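Collectin placenta 1 (Mus musculus, PDB 2OX9) is a scavenger receptor C-type lectin that binds the leukocyte cell-surface glycan Lewis(x) through a calcium-dependent carbohydrate-recognition domain. Local coordinates at residues A[84-96]-A[106-118]. Numbering follows the deposited sequence.
With CA (calcium ion), chain J; CA (calcium ion), chain I; GAL (beta-D-galactopyranose), chain E; FUC (alpha-L-fucopyranose), chain B.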
ATOM      1  N   ASP A  84       2.836  -8.600   9.686  1.00 22.83           N
ATOM      2  CA  ASP A  84       2.213  -9.140  10.889  1.00 21.68           C
ATOM      3  C   ASP A  84       0.726  -9.240  10.554  1.00 19.42           C
ATOM      4  O   ASP A  84       0.261 -10.266  10.055  1.00 20.25           O
ATOM      5  CB  ASP A  84       2.418  -8.180  12.064  1.00 23.07           C
ATOM      6  CG  ASP A  84       1.917  -8.747  13.377  1.00 25.61           C
ATOM      7  OD1 ASP A  84       0.920  -9.502  13.361  1.00 29.40           O
ATOM      8  OD2 ASP A  84       2.507  -8.427  14.430  1.00 27.36           O
ATOM      9  N   TYR A  85      -0.018  -8.173  10.840  1.00 16.95           N
ATOM     10  CA  TYR A  85      -1.444  -8.125  10.517  1.00 15.49           C
ATOM     11  C   TYR A  85      -1.501  -8.266   8.998  1.00 14.96           C
ATOM     12  O   TYR A  85      -0.668  -7.696   8.312  1.00 11.95           O
ATOM     13  CB  TYR A  85      -2.046  -6.768  10.906  1.00 14.27           C
ATOM     14  CG  TYR A  85      -3.389  -6.509  10.262  1.00 13.85           C
ATOM     15  CD1 TYR A  85      -4.557  -7.047  10.804  1.00 16.63           C
ATOM     16  CD2 TYR A  85      -3.486  -5.787   9.068  1.00 11.27           C
ATOM     17  CE1 TYR A  85      -5.791  -6.878  10.174  1.00 15.95           C
ATOM     18  CE2 TYR A  85      -4.723  -5.613   8.427  1.00 15.59           C
ATOM     19  CZ  TYR A  85      -5.864  -6.164   8.989  1.00 16.30           C
ATOM     20  OH  TYR A  85      -7.076  -6.021   8.363  1.00 16.73           O
ATOM     21  N   LYS A  86      -2.468  -9.016   8.482  1.00 15.63           N
ATOM     22  CA  LYS A  86      -2.602  -9.204   7.032  1.00 18.49           C
ATOM     23  C   LYS A  86      -4.070  -9.153   6.632  1.00 15.68           C
ATOM     24  O   LYS A  86      -4.942  -9.473   7.434  1.00 16.79           O
ATOM     25  CB  LYS A  86      -2.050 -10.571   6.605  1.00 19.15           C
ATOM     26  CG  LYS A  86      -0.776 -10.996   7.296  1.00 26.02           C
ATOM     27  CD  LYS A  86      -0.410 -12.430   6.941  1.00 26.51           C
ATOM     28  CE  LYS A  86       0.747 -12.926   7.813  1.00 30.72           C
ATOM     29  NZ  LYS A  86       1.265 -14.260   7.392  1.00 31.45           N
ATOM     30  N   ASN A  87      -4.346  -8.778   5.386  1.00 15.41           N
ATOM     31  CA  ASN A  87      -5.725  -8.721   4.920  1.00 15.43           C
ATOM     32  C   ASN A  87      -5.823  -9.114   3.454  1.00 15.49           C
ATOM     33  O   ASN A  87      -6.529  -8.474   2.689  1.00 16.77           O
ATOM     34  CB  ASN A  87      -6.296  -7.311   5.138  1.00 17.46           C
ATOM     35  CG  ASN A  87      -7.814  -7.249   4.960  1.00 18.81           C
ATOM     36  OD1 ASN A  87      -8.534  -8.193   5.294  1.00 14.70           O
ATOM     37  ND2 ASN A  87      -8.304  -6.119   4.458  1.00 15.69           N
ATOM     38  N   TRP A  88      -5.097 -10.157   3.055  1.00 13.76           N
ATOM     39  CA  TRP A  88      -5.155 -10.608   1.669  1.00 14.42           C
ATOM     40  C   TRP A  88      -6.543 -11.135   1.369  1.00 11.94           C
ATOM     41  O   TRP A  88      -7.195 -11.692   2.241  1.00 12.91           O
ATOM     42  CB  TRP A  88      -4.186 -11.767   1.396  1.00 13.22           C
ATOM     43  CG  TRP A  88      -2.744 -11.466   1.625  1.00 13.16           C
ATOM     44  CD1 TRP A  88      -1.982 -11.882   2.671  1.00 15.01           C
ATOM     45  CD2 TRP A  88      -1.878 -10.724   0.764  1.00 12.92           C
ATOM     46  NE1 TRP A  88      -0.684 -11.451   2.515  1.00 14.42           N
ATOM     47  CE2 TRP A  88      -0.593 -10.735   1.352  1.00 15.90           C
ATOM     48  CE3 TRP A  88      -2.059 -10.052  -0.451  1.00 13.67           C
ATOM     49  CZ2 TRP A  88       0.508 -10.098   0.766  1.00 16.35           C
ATOM     50  CZ3 TRP A  88      -0.964  -9.416  -1.038  1.00 17.72           C
ATOM     51  CH2 TRP A  88       0.303  -9.446  -0.426  1.00 15.97           C
ATOM     52  N   LYS A  89      -6.981 -10.961   0.130  1.00 14.00           N
ATOM     53  CA  LYS A  89      -8.257 -11.499  -0.304  1.00 16.14           C
ATOM     54  C   LYS A  89      -7.958 -13.000  -0.411  1.00 16.93           C
ATOM     55  O   LYS A  89      -6.812 -13.386  -0.651  1.00 15.58           O
ATOM     56  CB  LYS A  89      -8.625 -10.937  -1.679  1.00 17.79           C
ATOM     57  CG  LYS A  89      -9.861 -11.579  -2.311  1.00 20.78           C
ATOM     58  CD  LYS A  89     -10.111 -11.023  -3.702  1.00 21.81           C
ATOM     59  CE  LYS A  89     -11.290 -11.703  -4.372  1.00 22.27           C
ATOM     60  NZ  LYS A  89     -11.487 -11.188  -5.748  1.00 21.39           N
ATOM     61  N   ALA A  90      -8.970 -13.843  -0.235  1.00 17.17           N
ATOM     62  CA  ALA A  90      -8.761 -15.285  -0.312  1.00 18.04           C
ATOM     63  C   ALA A  90      -8.208 -15.668  -1.682  1.00 19.41           C
ATOM     64  O   ALA A  90      -8.740 -15.256  -2.712  1.00 18.45           O
ATOM     65  CB  ALA A  90     -10.079 -16.018  -0.051  1.00 21.62           C
ATOM     66  N   GLY A  91      -7.141 -16.461  -1.693  1.00 20.13           N
ATOM     67  CA  GLY A  91      -6.544 -16.867  -2.954  1.00 20.82           C
ATOM     68  C   GLY A  91      -5.318 -16.036  -3.284  1.00 21.96           C
ATOM     69  O   GLY A  91      -4.472 -16.444  -4.080  1.00 24.00           O
ATOM     70  N   GLN A  92      -5.230 -14.860  -2.673  1.00 21.89           N
ATOM     71  CA  GLN A  92      -4.094 -13.965  -2.876  1.00 19.45           C
ATOM     72  C   GLN A  92      -3.137 -14.100  -1.696  1.00 19.13           C
ATOM     73  O   GLN A  92      -3.558 -14.453  -0.597  1.00 17.17           O
ATOM     74  CB  GLN A  92      -4.575 -12.518  -2.974  1.00 18.74           C
ATOM     75  CG  GLN A  92      -5.479 -12.267  -4.147  1.00 17.76           C
ATOM     76  CD  GLN A  92      -4.901 -12.818  -5.430  1.00 21.75           C
ATOM     77  OE1 GLN A  92      -3.811 -12.430  -5.848  1.00 19.86           O
ATOM     78  NE2 GLN A  92      -5.631 -13.734  -6.064  1.00 20.37           N
ATOM     79  N   PRO A  93      -1.832 -13.837  -1.908  1.00 19.74           N
ATOM     80  CA  PRO A  93      -1.175 -13.428  -3.156  1.00 20.45           C
ATOM     81  C   PRO A  93      -0.993 -14.616  -4.094  1.00 20.43           C
ATOM     82  O   PRO A  93      -0.683 -15.715  -3.647  1.00 22.17           O
ATOM     83  CB  PRO A  93       0.155 -12.848  -2.673  1.00 20.21           C
ATOM     84  CG  PRO A  93       0.439 -13.645  -1.433  1.00 20.47           C
ATOM     85  CD  PRO A  93      -0.904 -13.725  -0.763  1.00 19.76           C
ATOM     86  N   ASP A  94      -1.187 -14.402  -5.391  1.00 19.78           N
ATOM     87  CA  ASP A  94      -1.063 -15.508  -6.334  1.00 19.98           C
ATOM     88  C   ASP A  94       0.143 -15.430  -7.268  1.00 19.63           C
ATOM     89  O   ASP A  94       0.383 -16.355  -8.043  1.00 18.69           O
ATOM     90  CB  ASP A  94      -2.352 -15.637  -7.155  1.00 20.56           C
ATOM     91  CG  ASP A  94      -2.652 -14.398  -7.978  1.00 22.27           C
ATOM     92  OD1 ASP A  94      -1.937 -13.386  -7.827  1.00 21.69           O
ATOM     93  OD2 ASP A  94      -3.612 -14.436  -8.781  1.00 23.55           O
ATOM     94  N   ASN A  95       0.889 -14.330  -7.195  1.00 18.01           N
ATOM     95  CA  ASN A  95       2.082 -14.131  -8.025  1.00 19.82           C
ATOM     96  C   ASN A  95       1.787 -14.442  -9.497  1.00 21.45           C
ATOM     97  O   ASN A  95       2.574 -15.093 -10.180  1.00 22.70           O
ATOM     98  CB  ASN A  95       3.217 -15.028  -7.514  1.00 19.35           C
ATOM     99  CG  ASN A  95       4.596 -14.453  -7.799  1.00 19.31           C
ATOM    100  OD1 ASN A  95       4.856 -13.272  -7.555  1.00 21.16           O
ATOM    101  ND2 ASN A  95       5.493 -15.294  -8.301  1.00 19.94           N
ATOM    102  N   TRP A  96       0.645 -13.962  -9.971  1.00 22.27           N
ATOM    103  CA  TRP A  96       0.203 -14.192 -11.343  1.00 24.43           C
ATOM    104  C   TRP A  96       1.275 -13.836 -12.367  1.00 24.20           C
ATOM    105  O   TRP A  96       1.918 -12.789 -12.268  1.00 22.00           O
ATOM    106  CB  TRP A  96      -1.059 -13.368 -11.602  1.00 25.93           C
ATOM    107  CG  TRP A  96      -1.919 -13.872 -12.710  1.00 27.93           C
ATOM    108  CD1 TRP A  96      -2.178 -13.248 -13.895  1.00 29.32           C
ATOM    109  CD2 TRP A  96      -2.681 -15.087 -12.720  1.00 29.43           C
ATOM    110  NE1 TRP A  96      -3.059 -13.995 -14.643  1.00 30.17           N
ATOM    111  CE2 TRP A  96      -3.384 -15.130 -13.944  1.00 31.29           C
ATOM    112  CE3 TRP A  96      -2.839 -16.143 -11.811  1.00 30.72           C
ATOM    113  CZ2 TRP A  96      -4.236 -16.188 -14.286  1.00 31.64           C
ATOM    114  CZ3 TRP A  96      -3.687 -17.199 -12.150  1.00 33.57           C
ATOM    115  CH2 TRP A  96      -4.375 -17.210 -13.380  1.00 32.65           C
ATOM    116  N   CYS A 106       4.272  -6.504  -5.539  1.00 15.24           N
ATOM    117  CA  CYS A 106       3.862  -5.244  -4.928  1.00 15.48           C
ATOM    118  C   CYS A 106       2.413  -5.364  -4.456  1.00 13.76           C
ATOM    119  O   CYS A 106       1.573  -5.884  -5.176  1.00 13.05           O
ATOM    120  CB  CYS A 106       4.040  -4.113  -5.952  1.00 21.14           C
ATOM    121  SG  CYS A 106       5.802  -3.671  -6.185  1.00 28.93           S
ATOM    122  N   ALA A 107       2.125  -4.893  -3.243  1.00 10.49           N
ATOM    123  CA  ALA A 107       0.780  -5.007  -2.693  1.00 10.91           C
ATOM    124  C   ALA A 107      -0.052  -3.741  -2.796  1.00  9.83           C
ATOM    125  O   ALA A 107       0.481  -2.630  -2.756  1.00  9.15           O
ATOM    126  CB  ALA A 107       0.850  -5.452  -1.233  1.00  9.87           C
ATOM    127  N   GLY A 108      -1.369  -3.937  -2.893  1.00 10.46           N
ATOM    128  CA  GLY A 108      -2.306  -2.835  -2.985  1.00  9.84           C
ATOM    129  C   GLY A 108      -3.698  -3.216  -2.514  1.00 11.50           C
ATOM    130  O   GLY A 108      -4.046  -4.400  -2.437  1.00 10.06           O
ATOM    131  N   LEU A 109      -4.495  -2.198  -2.193  1.00 10.76           N
ATOM    132  CA  LEU A 109      -5.859  -2.387  -1.714  1.00 10.15           C
ATOM    133  C   LEU A 109      -6.861  -2.436  -2.870  1.00 10.54           C
ATOM    134  O   LEU A 109      -6.863  -1.560  -3.741  1.00 10.41           O
ATOM    135  CB  LEU A 109      -6.238  -1.233  -0.765  1.00 10.01           C
ATOM    136  CG  LEU A 109      -5.268  -0.946   0.393  1.00  9.47           C
ATOM    137  CD1 LEU A 109      -5.738   0.231   1.220  1.00 11.08           C
ATOM    138  CD2 LEU A 109      -5.165  -2.167   1.261  1.00  8.85           C
ATOM    139  N   ILE A 110      -7.705  -3.464  -2.885  1.00 11.74           N
ATOM    140  CA  ILE A 110      -8.720  -3.587  -3.926  1.00 11.16           C
ATOM    141  C   ILE A 110     -10.117  -3.485  -3.299  1.00 11.40           C
ATOM    142  O   ILE A 110     -10.293  -2.789  -2.299  1.00 10.65           O
ATOM    143  CB  ILE A 110      -8.572  -4.911  -4.712  1.00 12.81           C
ATOM    144  CG1 ILE A 110      -8.476  -6.088  -3.745  1.00 12.21           C
ATOM    145  CG2 ILE A 110      -7.339  -4.838  -5.614  1.00 12.85           C
ATOM    146  CD1 ILE A 110      -8.427  -7.433  -4.438  1.00 13.95           C
ATOM    147  N   TYR A 111     -11.100  -4.175  -3.867  1.00 11.36           N
ATOM    148  CA  TYR A 111     -12.460  -4.087  -3.339  1.00 14.63           C
ATOM    149  C   TYR A 111     -12.562  -4.398  -1.852  1.00 14.18           C
ATOM    150  O   TYR A 111     -11.899  -5.304  -1.340  1.00 15.27           O
ATOM    151  CB  TYR A 111     -13.408  -5.012  -4.105  1.00 15.82           C
ATOM    152  CG  TYR A 111     -14.860  -4.825  -3.706  1.00 18.19           C
ATOM    153  CD1 TYR A 111     -15.513  -3.611  -3.932  1.00 18.35           C
ATOM    154  CD2 TYR A 111     -15.562  -5.845  -3.069  1.00 17.22           C
ATOM    155  CE1 TYR A 111     -16.841  -3.418  -3.529  1.00 20.89           C
ATOM    156  CE2 TYR A 111     -16.879  -5.668  -2.665  1.00 21.45           C
ATOM    157  CZ  TYR A 111     -17.514  -4.455  -2.897  1.00 21.99           C
ATOM    158  OH  TYR A 111     -18.824  -4.291  -2.502  1.00 24.81           O
ATOM    159  N   ALA A 112     -13.395  -3.630  -1.159  1.00 13.40           N
ATOM    160  CA  ALA A 112     -13.620  -3.838   0.266  1.00 12.14           C
ATOM    161  C   ALA A 112     -12.357  -3.689   1.105  1.00 12.89           C
ATOM    162  O   ALA A 112     -12.330  -4.079   2.274  1.00 14.97           O
ATOM    163  CB  ALA A 112     -14.246  -5.235   0.492  1.00 13.67           C
ATOM    164  N   GLY A 113     -11.313  -3.114   0.524  1.00 11.11           N
ATOM    165  CA  GLY A 113     -10.080  -2.932   1.267  1.00 11.77           C
ATOM    166  C   GLY A 113      -9.153  -4.143   1.321  1.00 13.82           C
ATOM    167  O   GLY A 113      -8.053  -4.048   1.864  1.00 10.53           O
ATOM    168  N   GLN A 114      -9.571  -5.279   0.766  1.00 11.36           N
ATOM    169  CA  GLN A 114      -8.705  -6.463   0.805  1.00 13.65           C
ATOM    170  C   GLN A 114      -7.419  -6.234   0.017  1.00 10.50           C
ATOM    171  O   GLN A 114      -7.357  -5.362  -0.849  1.00 11.85           O
ATOM    172  CB  GLN A 114      -9.426  -7.690   0.253  1.00 11.96           C
ATOM    173  CG  GLN A 114     -10.799  -7.925   0.840  1.00 15.57           C
ATOM    174  CD  GLN A 114     -11.344  -9.294   0.476  1.00 18.09           C
ATOM    175  OE1 GLN A 114     -11.158 -10.259   1.215  1.00 21.96           O
ATOM    176  NE2 GLN A 114     -12.002  -9.386  -0.677  1.00 13.51           N
ATOM    177  N   TRP A 115      -6.394  -7.028   0.313  1.00 10.85           N
ATOM    178  CA  TRP A 115      -5.114  -6.873  -0.369  1.00 10.36           C
ATOM    179  C   TRP A 115      -4.938  -7.837  -1.525  1.00  8.68           C
ATOM    180  O   TRP A 115      -5.458  -8.957  -1.528  1.00  7.91           O
ATOM    181  CB  TRP A 115      -3.947  -7.062   0.602  1.00 10.62           C
ATOM    182  CG  TRP A 115      -3.998  -6.211   1.848  1.00 13.58           C
ATOM    183  CD1 TRP A 115      -4.912  -5.244   2.152  1.00 11.92           C
ATOM    184  CD2 TRP A 115      -3.093  -6.271   2.956  1.00 12.69           C
ATOM    185  NE1 TRP A 115      -4.635  -4.699   3.378  1.00 14.51           N
ATOM    186  CE2 TRP A 115      -3.521  -5.310   3.896  1.00 13.96           C
ATOM    187  CE3 TRP A 115      -1.960  -7.046   3.247  1.00 14.15           C
ATOM    188  CZ2 TRP A 115      -2.860  -5.102   5.108  1.00 13.02           C
ATOM    189  CZ3 TRP A 115      -1.302  -6.841   4.451  1.00 13.61           C
ATOM    190  CH2 TRP A 115      -1.755  -5.873   5.370  1.00 15.22           C
ATOM    191  N   ASN A 116      -4.198  -7.377  -2.517  1.00 12.76           N
ATOM    192  CA  ASN A 116      -3.899  -8.168  -3.689  1.00 12.08           C
ATOM    193  C   ASN A 116      -2.493  -7.827  -4.145  1.00 13.37           C
ATOM    194  O   ASN A 116      -2.038  -6.699  -3.961  1.00 13.27           O
ATOM    195  CB  ASN A 116      -4.875  -7.860  -4.810  1.00 14.22           C
ATOM    196  CG  ASN A 116      -4.430  -8.448  -6.124  1.00 14.91           C
ATOM    197  OD1 ASN A 116      -4.147  -9.643  -6.210  1.00 16.40           O
ATOM    198  ND2 ASN A 116      -4.367  -7.617  -7.157  1.00 15.55           N
ATOM    199  N   ASP A 117      -1.800  -8.801  -4.726  1.00 11.00           N
ATOM    200  CA  ASP A 117      -0.459  -8.555  -5.223  1.00 14.14           C
ATOM    201  C   ASP A 117      -0.567  -8.207  -6.703  1.00 14.62           C
ATOM    202  O   ASP A 117      -1.298  -8.866  -7.450  1.00 15.01           O
ATOM    203  CB  ASP A 117       0.437  -9.787  -4.986  1.00 15.09           C
ATOM    204  CG  ASP A 117      -0.151 -11.078  -5.555  1.00 17.74           C
ATOM    205  OD1 ASP A 117      -1.389 -11.193  -5.661  1.00 15.95           O
ATOM    206  OD2 ASP A 117       0.637 -11.994  -5.878  1.00 15.74           O
ATOM    207  N   PHE A 118       0.116  -7.140  -7.108  1.00 13.43           N
ATOM    208  CA  PHE A 118       0.110  -6.693  -8.503  1.00 14.94           C
ATOM    209  C   PHE A 118       1.539  -6.705  -9.044  1.00 17.42           C
ATOM    210  O   PHE A 118       2.502  -6.755  -8.277  1.00 14.90           O
ATOM    211  CB  PHE A 118      -0.364  -5.241  -8.650  1.00 16.17           C
ATOM    212  CG  PHE A 118      -1.726  -4.952  -8.089  1.00 14.86           C
ATOM    213  CD1 PHE A 118      -1.898  -4.719  -6.733  1.00 13.13           C
ATOM    214  CD2 PHE A 118      -2.823  -4.823  -8.939  1.00 15.13           C
ATOM    215  CE1 PHE A 118      -3.145  -4.350  -6.226  1.00 17.09           C
ATOM    216  CE2 PHE A 118      -4.070  -4.457  -8.442  1.00 16.59           C
ATOM    217  CZ  PHE A 118      -4.230  -4.219  -7.083  1.00 11.12           C
TER
HETATM  218 CA    CA J 802      -2.559 -11.017  -7.396  1.00 18.12          CA
HETATM  219 CA    CA I 801       5.522 -12.108  -5.494  1.00 16.82          CA
HETATM  220  C1  GAL E   3      -6.456  -9.854 -11.033  1.00 26.75           C
HETATM  221  C2  GAL E   3      -5.428  -9.321 -10.039  1.00 24.64           C
HETATM  222  C3  GAL E   3      -4.089 -10.040 -10.216  1.00 24.05           C
HETATM  223  C4  GAL E   3      -4.276 -11.561 -10.180  1.00 23.48           C
HETATM  224  C5  GAL E   3      -5.379 -11.991 -11.160  1.00 23.43           C
HETATM  225  C6  GAL E   3      -5.694 -13.472 -11.061  1.00 24.09           C
HETATM  226  O2  GAL E   3      -5.247  -7.930 -10.249  1.00 25.60           O
HETATM  227  O3  GAL E   3      -3.213  -9.652  -9.172  1.00 21.26           O
HETATM  228  O4  GAL E   3      -4.614 -11.966  -8.865  1.00 18.62           O
HETATM  229  O5  GAL E   3      -6.603 -11.275 -10.880  1.00 25.84           O
HETATM  230  O6  GAL E   3      -6.461 -13.909 -12.174  1.00 23.64           O
HETATM  231  C1  FUC B   2     -10.427 -11.239  -9.375  1.00 29.28           C
HETATM  232  C2  FUC B   2     -10.637 -12.723  -9.051  1.00 27.56           C
HETATM  233  C3  FUC B   2      -9.291 -13.413  -8.842  1.00 28.37           C
HETATM  234  C4  FUC B   2      -8.486 -12.677  -7.772  1.00 27.15           C
HETATM  235  C5  FUC B   2      -8.321 -11.208  -8.170  1.00 27.43           C
HETATM  236  C6  FUC B   2      -7.599 -10.399  -7.102  1.00 28.37           C
HETATM  237  O2  FUC B   2     -11.325 -13.356 -10.120  1.00 29.79           O
HETATM  238  O3  FUC B   2      -9.500 -14.761  -8.453  1.00 25.54           O
HETATM  239  O4  FUC B   2      -9.160 -12.760  -6.525  1.00 27.53           O
HETATM  240  O5  FUC B   2      -9.619 -10.602  -8.372  1.00 28.38           O
HETATM  241  O   HOH W   1     -10.848  -4.011   4.609  1.00 26.42           O
HETATM  242  O   HOH W   2     -11.436 -12.867   0.929  1.00 17.77           O
HETATM  243  O   HOH W   3       3.057 -13.000  -5.179  1.00 18.06           O
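W88 and W115 meet edge-to-face where the long loop of this C-type lectin domain lies against strand 115-118: the six-membered ring of W115 turns its edge to the W88 face, planes 77° apart. The W115 ring packs against the 85-87 backbone, N87 N over one face and offset toward the rim, with N87 CB over its five-membered ring, 3.7 Å from the centroid, while Y85 CE2 meets CZ2 obliquely. W115 NE1 is spent on Q49 of helix 46-54. The W88 ring, its CG anti to the carbonyl carbon (chi1 -61°), brings CE3 to W115 CB and CZ3 to the backbone between N116 and D117; P93 CD covers one face. Two backbone hydrogen bonds fix the register: W115 N donates to N87 O, and K89 N lies 3.0 Å from W115 O.

Beyond this bridge the loop and strand share the sugar-binding calcium; the cis peptide bond between Q92 and P93 lies between two of the loop's ligands, Q92 and D94. Q92 binds the ion through its side-chain amide, D94 and N116 through OD1, D117 through both O and OD1 (2.1 Å for the latter), and E104 also contributes. Galactose adds O3 and O4, and N116 ND2 donates to galactose O3 at 3.1 Å. D94 OD1 and D117 OD1 sit 3.1 Å apart, their negative charges probably offset by calcium. W96 lays one ring face against galactose O6. K89, extended throughout (chi1 172°), runs its CG past Q114 NE2 and delivers NZ to fucose O4 at 2.9 Å, so that this loop touches fucose as well as galactose. The D117 carboxylate also ties down the loop: while OD1 holds calcium, OD2 accepts N95 N at 2.7 Å on its syn lone pair and a hydrogen bond from a water that binds a second calcium together with N95 OD1.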